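Local coordinates for protein benzoylformate Decarboxylase (Polynucleobacter necessarius, PDB 4K9Q) that probably decarboxylates benzoylformate with the help of thiamine diphosphate and a magnesium ion, at residues K188-R193 against T291-S296; A196-L201 against G263-V268. All blocks are in the same frame, centred on the assembly; numbering follows the deposited sequence.

Interaction 1 (K188-R193 against T291-S296); sequences KEFAQR and TLLQVS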
# COMPACT_ATOMS: atom_id res chain seq x y z
N LYS A 188 -16.73 11.84 -33.71
CA LYS A 188 -17.58 12.78 -34.44
C LYS A 188 -17.46 14.19 -33.86
O LYS A 188 -17.28 15.16 -34.60
CB LYS A 188 -19.04 12.31 -34.39
CG LYS A 188 -19.98 13.17 -35.22
CD LYS A 188 -21.39 12.58 -35.25
CE LYS A 188 -22.36 13.50 -36.00
NZ LYS A 188 -23.76 12.96 -36.02
N GLU A 189 -17.54 14.29 -32.54
CA GLU A 189 -17.39 15.57 -31.86
C GLU A 189 -16.03 16.20 -32.17
O GLU A 189 -15.94 17.39 -32.51
CB GLU A 189 -17.55 15.38 -30.35
CG GLU A 189 -17.37 16.66 -29.55
CD GLU A 189 -17.24 16.41 -28.06
OE1 GLU A 189 -17.64 15.31 -27.60
OE2 GLU A 189 -16.73 17.30 -27.35
N PHE A 190 -14.96 15.41 -32.07
CA PHE A 190 -13.62 15.94 -32.33
C PHE A 190 -13.46 16.37 -33.79
O PHE A 190 -12.88 17.42 -34.08
CB PHE A 190 -12.54 14.92 -31.95
CG PHE A 190 -12.26 14.83 -30.47
CD1 PHE A 190 -13.23 15.15 -29.54
CD2 PHE A 190 -11.00 14.42 -30.02
CE1 PHE A 190 -12.96 15.07 -28.18
CE2 PHE A 190 -10.73 14.34 -28.67
CZ PHE A 190 -11.70 14.68 -27.75
N ALA A 191 -13.99 15.56 -34.70
CA ALA A 191 -13.91 15.88 -36.13
C ALA A 191 -14.63 17.19 -36.42
O ALA A 191 -14.15 18.02 -37.19
CB ALA A 191 -14.49 14.75 -36.96
N GLN A 192 -15.79 17.39 -35.80
CA GLN A 192 -16.54 18.63 -35.97
C GLN A 192 -15.72 19.84 -35.51
O GLN A 192 -15.69 20.87 -36.20
CB GLN A 192 -17.86 18.57 -35.21
CG GLN A 192 -18.88 17.61 -35.81
CD GLN A 192 -20.10 17.41 -34.91
OE1 GLN A 192 -20.19 17.98 -33.82
NE2 GLN A 192 -21.04 16.59 -35.37
N ARG A 193 -15.07 19.72 -34.36
CA ARG A 193 -14.23 20.80 -33.85
C ARG A 193 -13.11 21.10 -34.83
O ARG A 193 -12.83 22.25 -35.15
CB ARG A 193 -13.64 20.44 -32.48
CG ARG A 193 -14.67 20.32 -31.37
CD ARG A 193 -14.91 21.65 -30.69
NE ARG A 193 -13.72 22.12 -29.98
CZ ARG A 193 -13.35 21.68 -28.77
NH1 ARG A 193 -14.08 20.76 -28.15
NH2 ARG A 193 -12.26 22.16 -28.20
N THR A 291 -8.49 26.36 -27.72
CA THR A 291 -9.02 25.22 -26.97
C THR A 291 -8.22 24.01 -27.42
O THR A 291 -7.51 24.07 -28.43
CB THR A 291 -10.52 24.97 -27.22
OG1 THR A 291 -10.72 24.59 -28.59
CG2 THR A 291 -11.33 26.24 -26.91
N LEU A 292 -8.31 22.92 -26.67
CA LEU A 292 -7.47 21.75 -26.92
C LEU A 292 -8.26 20.45 -26.96
O LEU A 292 -9.19 20.25 -26.17
CB LEU A 292 -6.36 21.68 -25.87
CG LEU A 292 -5.35 20.53 -25.93
CD1 LEU A 292 -3.96 20.97 -25.42
CD2 LEU A 292 -5.86 19.35 -25.12
N LEU A 293 -7.87 19.56 -27.87
CA LEU A 293 -8.37 18.18 -27.89
C LEU A 293 -7.20 17.26 -27.57
O LEU A 293 -6.07 17.53 -27.98
CB LEU A 293 -8.92 17.82 -29.27
CG LEU A 293 -9.99 18.75 -29.83
CD1 LEU A 293 -10.38 18.34 -31.24
CD2 LEU A 293 -11.20 18.76 -28.92
N GLN A 294 -7.48 16.18 -26.83
CA GLN A 294 -6.45 15.19 -26.48
C GLN A 294 -6.93 13.76 -26.77
O GLN A 294 -8.05 13.41 -26.42
CB GLN A 294 -6.10 15.28 -24.99
CG GLN A 294 -4.98 14.31 -24.58
CD GLN A 294 -4.77 14.23 -23.08
OE1 GLN A 294 -5.57 14.73 -22.29
NE2 GLN A 294 -3.66 13.60 -22.67
N VAL A 295 -6.08 12.95 -27.39
CA VAL A 295 -6.30 11.51 -27.52
C VAL A 295 -5.11 10.81 -26.88
O VAL A 295 -3.96 11.14 -27.20
CB VAL A 295 -6.37 11.08 -29.01
CG1 VAL A 295 -6.37 9.55 -29.15
CG2 VAL A 295 -7.58 11.69 -29.69
N SER A 296 -5.37 9.89 -25.96
CA SER A 296 -4.31 9.07 -25.37
C SER A 296 -4.85 7.66 -25.24
O SER A 296 -6.06 7.47 -25.08
CB SER A 296 -3.88 9.60 -24.00
OG SER A 296 -2.96 8.72 -23.38
O HOH W 1 -11.45 22.02 -25.61
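R193 NH2 is gripped twice from the strand side. It donates to T291 OG1 at 2.9 Å, with an N-H...O angle of 148° and the hydroxyl near the guanidinium plane. It also donates to a water, 2.7 Å from NH2, which in turn donates to L292 O. The other terminal nitrogen, NH1, forms a salt bridge with D309 on the next strand. The arginine chain is bent at chi2 (-89°) and chi3 (-65°), which folds the guanidinium back over L293. One face of the group therefore lies on the L293 methyl, with CD2 3.6 Å from R193 CZ. L293 CD2 also makes a CH-pi contact, 4.1 Å from the F190 ring centroid, almost over its centre. The F190 edge points at the backbone, where CE2 is 3.6 Å from Q294 O, and L311 also touches this ring. With an alanine here instead of R193, D309 would probably lose its positive mate, T291 OG1 its guanidinium donor, and L293 CD2 the cover on that side. Helix 184-196 thus packs on the central-domain sheet through a leucine placed between a ring and a cation. The planar guanidinium covers the apolar methyl with its face, while NH1 and NH2 turn to polar partners at its rim.

Interaction 2 (A196-L201 against G263-V268); sequences ASKNPL and GHDLIV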
# COMPACT_ATOMS: atom_id res chain seq x y z
N ALA A 196 -14.28 22.79 -38.08
CA ALA A 196 -14.69 24.18 -37.85
C ALA A 196 -13.53 25.13 -37.55
O ALA A 196 -13.68 26.35 -37.67
CB ALA A 196 -15.71 24.25 -36.75
N SER A 197 -12.39 24.59 -37.13
CA SER A 197 -11.26 25.42 -36.75
C SER A 197 -10.64 26.14 -37.94
O SER A 197 -10.66 25.62 -39.06
CB SER A 197 -10.20 24.59 -36.02
OG SER A 197 -9.53 23.73 -36.91
N LYS A 198 -10.07 27.31 -37.69
CA LYS A 198 -9.46 28.13 -38.74
C LYS A 198 -8.01 27.74 -38.98
O LYS A 198 -7.54 27.69 -40.12
CB LYS A 198 -9.52 29.61 -38.36
CG LYS A 198 -10.93 30.19 -38.26
CD LYS A 198 -11.58 30.35 -39.63
CE LYS A 198 -12.59 29.24 -39.89
NZ LYS A 198 -13.69 29.27 -38.89
N ASN A 199 -7.29 27.47 -37.89
CA ASN A 199 -5.86 27.26 -37.97
C ASN A 199 -5.40 26.24 -36.94
O ASN A 199 -4.71 26.58 -35.98
CB ASN A 199 -5.14 28.59 -37.72
CG ASN A 199 -3.71 28.59 -38.24
OD1 ASN A 199 -3.29 27.67 -38.95
ND2 ASN A 199 -2.97 29.63 -37.89
N PRO A 200 -5.80 24.97 -37.12
CA PRO A 200 -5.46 23.93 -36.14
C PRO A 200 -3.96 23.64 -36.10
O PRO A 200 -3.26 23.84 -37.10
CB PRO A 200 -6.22 22.71 -36.67
CG PRO A 200 -6.35 22.95 -38.14
CD PRO A 200 -6.55 24.43 -38.27
N LEU A 201 -3.49 23.20 -34.94
CA LEU A 201 -2.09 22.79 -34.79
C LEU A 201 -2.06 21.40 -34.17
O LEU A 201 -2.81 21.11 -33.25
CB LEU A 201 -1.33 23.81 -33.93
CG LEU A 201 0.12 23.50 -33.51
CD1 LEU A 201 0.96 24.78 -33.43
CD2 LEU A 201 0.13 22.76 -32.18
N GLY A 263 -1.07 31.53 -32.02
CA GLY A 263 -1.54 31.81 -33.37
C GLY A 263 -2.44 30.73 -33.95
O GLY A 263 -2.79 30.78 -35.14
N HIS A 264 -2.80 29.75 -33.12
CA HIS A 264 -3.64 28.64 -33.57
C HIS A 264 -4.84 28.49 -32.65
O HIS A 264 -4.69 28.46 -31.43
CB HIS A 264 -2.80 27.37 -33.62
CG HIS A 264 -1.66 27.45 -34.58
ND1 HIS A 264 -1.77 27.13 -35.91
CD2 HIS A 264 -0.38 27.86 -34.39
CE1 HIS A 264 -0.60 27.32 -36.51
NE2 HIS A 264 0.26 27.76 -35.61
N ASP A 265 -6.03 28.41 -33.23
CA ASP A 265 -7.26 28.39 -32.43
C ASP A 265 -7.56 27.03 -31.79
O ASP A 265 -8.16 26.96 -30.72
CB ASP A 265 -8.47 28.89 -33.22
CG ASP A 265 -8.71 28.12 -34.51
OD1 ASP A 265 -7.78 27.45 -35.01
OD2 ASP A 265 -9.84 28.21 -35.04
N LEU A 266 -7.13 25.96 -32.45
CA LEU A 266 -7.40 24.62 -31.93
C LEU A 266 -6.10 23.84 -31.82
O LEU A 266 -5.35 23.73 -32.79
CB LEU A 266 -8.39 23.88 -32.85
CG LEU A 266 -8.79 22.47 -32.42
CD1 LEU A 266 -9.53 22.53 -31.09
CD2 LEU A 266 -9.65 21.81 -33.48
N ILE A 267 -5.83 23.30 -30.63
CA ILE A 267 -4.63 22.48 -30.42
C ILE A 267 -5.06 21.02 -30.34
O ILE A 267 -5.86 20.65 -29.48
CB ILE A 267 -3.88 22.87 -29.13
CG1 ILE A 267 -3.64 24.39 -29.06
CG2 ILE A 267 -2.56 22.11 -29.02
CD1 ILE A 267 -2.96 24.95 -30.28
N VAL A 268 -4.56 20.20 -31.26
CA VAL A 268 -4.96 18.80 -31.33
C VAL A 268 -3.79 17.89 -30.94
O VAL A 268 -2.82 17.73 -31.69
CB VAL A 268 -5.45 18.44 -32.75
CG1 VAL A 268 -5.94 16.99 -32.79
CG2 VAL A 268 -6.57 19.38 -33.18
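Residues 199-201 run alongside 264-267 and end in a parallel bridge between L201 and I267, whose CA atoms are 5.1 Å apart. L201 N donates to L266 O at 2.9 Å, and V268 N donates to L201 O. Before the bridge, the D265 carboxylate takes over from backbone pairing. Its OD2 accepts K198 N at 2.8 Å on the syn lone pair, in a nearly straight bond (174°). Its OD1 accepts N199 N at 2.9 Å, also on the syn side but 34° out of the carboxylate plane. D265 CG stands between its own backbone N and carbonyl carbon (chi1 56°), and both oxygens reach the loop. H264 ND1 lies 3.0 Å from N199 O and donates to it, in the ring plane but from above the carbonyl plane. One face of this ring carries L201 CD1, 3.5 Å from H264 CD2. N199 ND2 adds a weak bond to G263 O. S197 CB packs on L266 CB at 3.7 Å. The carboxylate satisfies two consecutive amides of the loop between helix 184-196 and strand 201-204. Its negative charge is probably eased by those N-H groups, while the histidine bond and its leucine-covered face probably limit the rotation of the imidazole.

Both interactions lie in the central domain, about 11 Å apart between centres and away from the thiamine diphosphate and magnesium sites. Strands 201-204, 266-270 and 291-296 are consecutive neighbours in its parallel six-stranded sheet, ordered 3-2-1-4-5-6 as in a Rossmann-like fold. Interaction 2 pairs the start of the first two strands. Interaction 1 sets helix 184-196 over the third. Along the chain, 196-201 and 263-268 fall between 188-193 and 291-296, so interaction 2 is nested within interaction 1. The two meet directly: L293 N lies 2.8 Å from I267 O, a probable hydrogen bond. L266 also touches R193 and T291. The helix, the loop after it and three adjacent strands are thus in mutual contact.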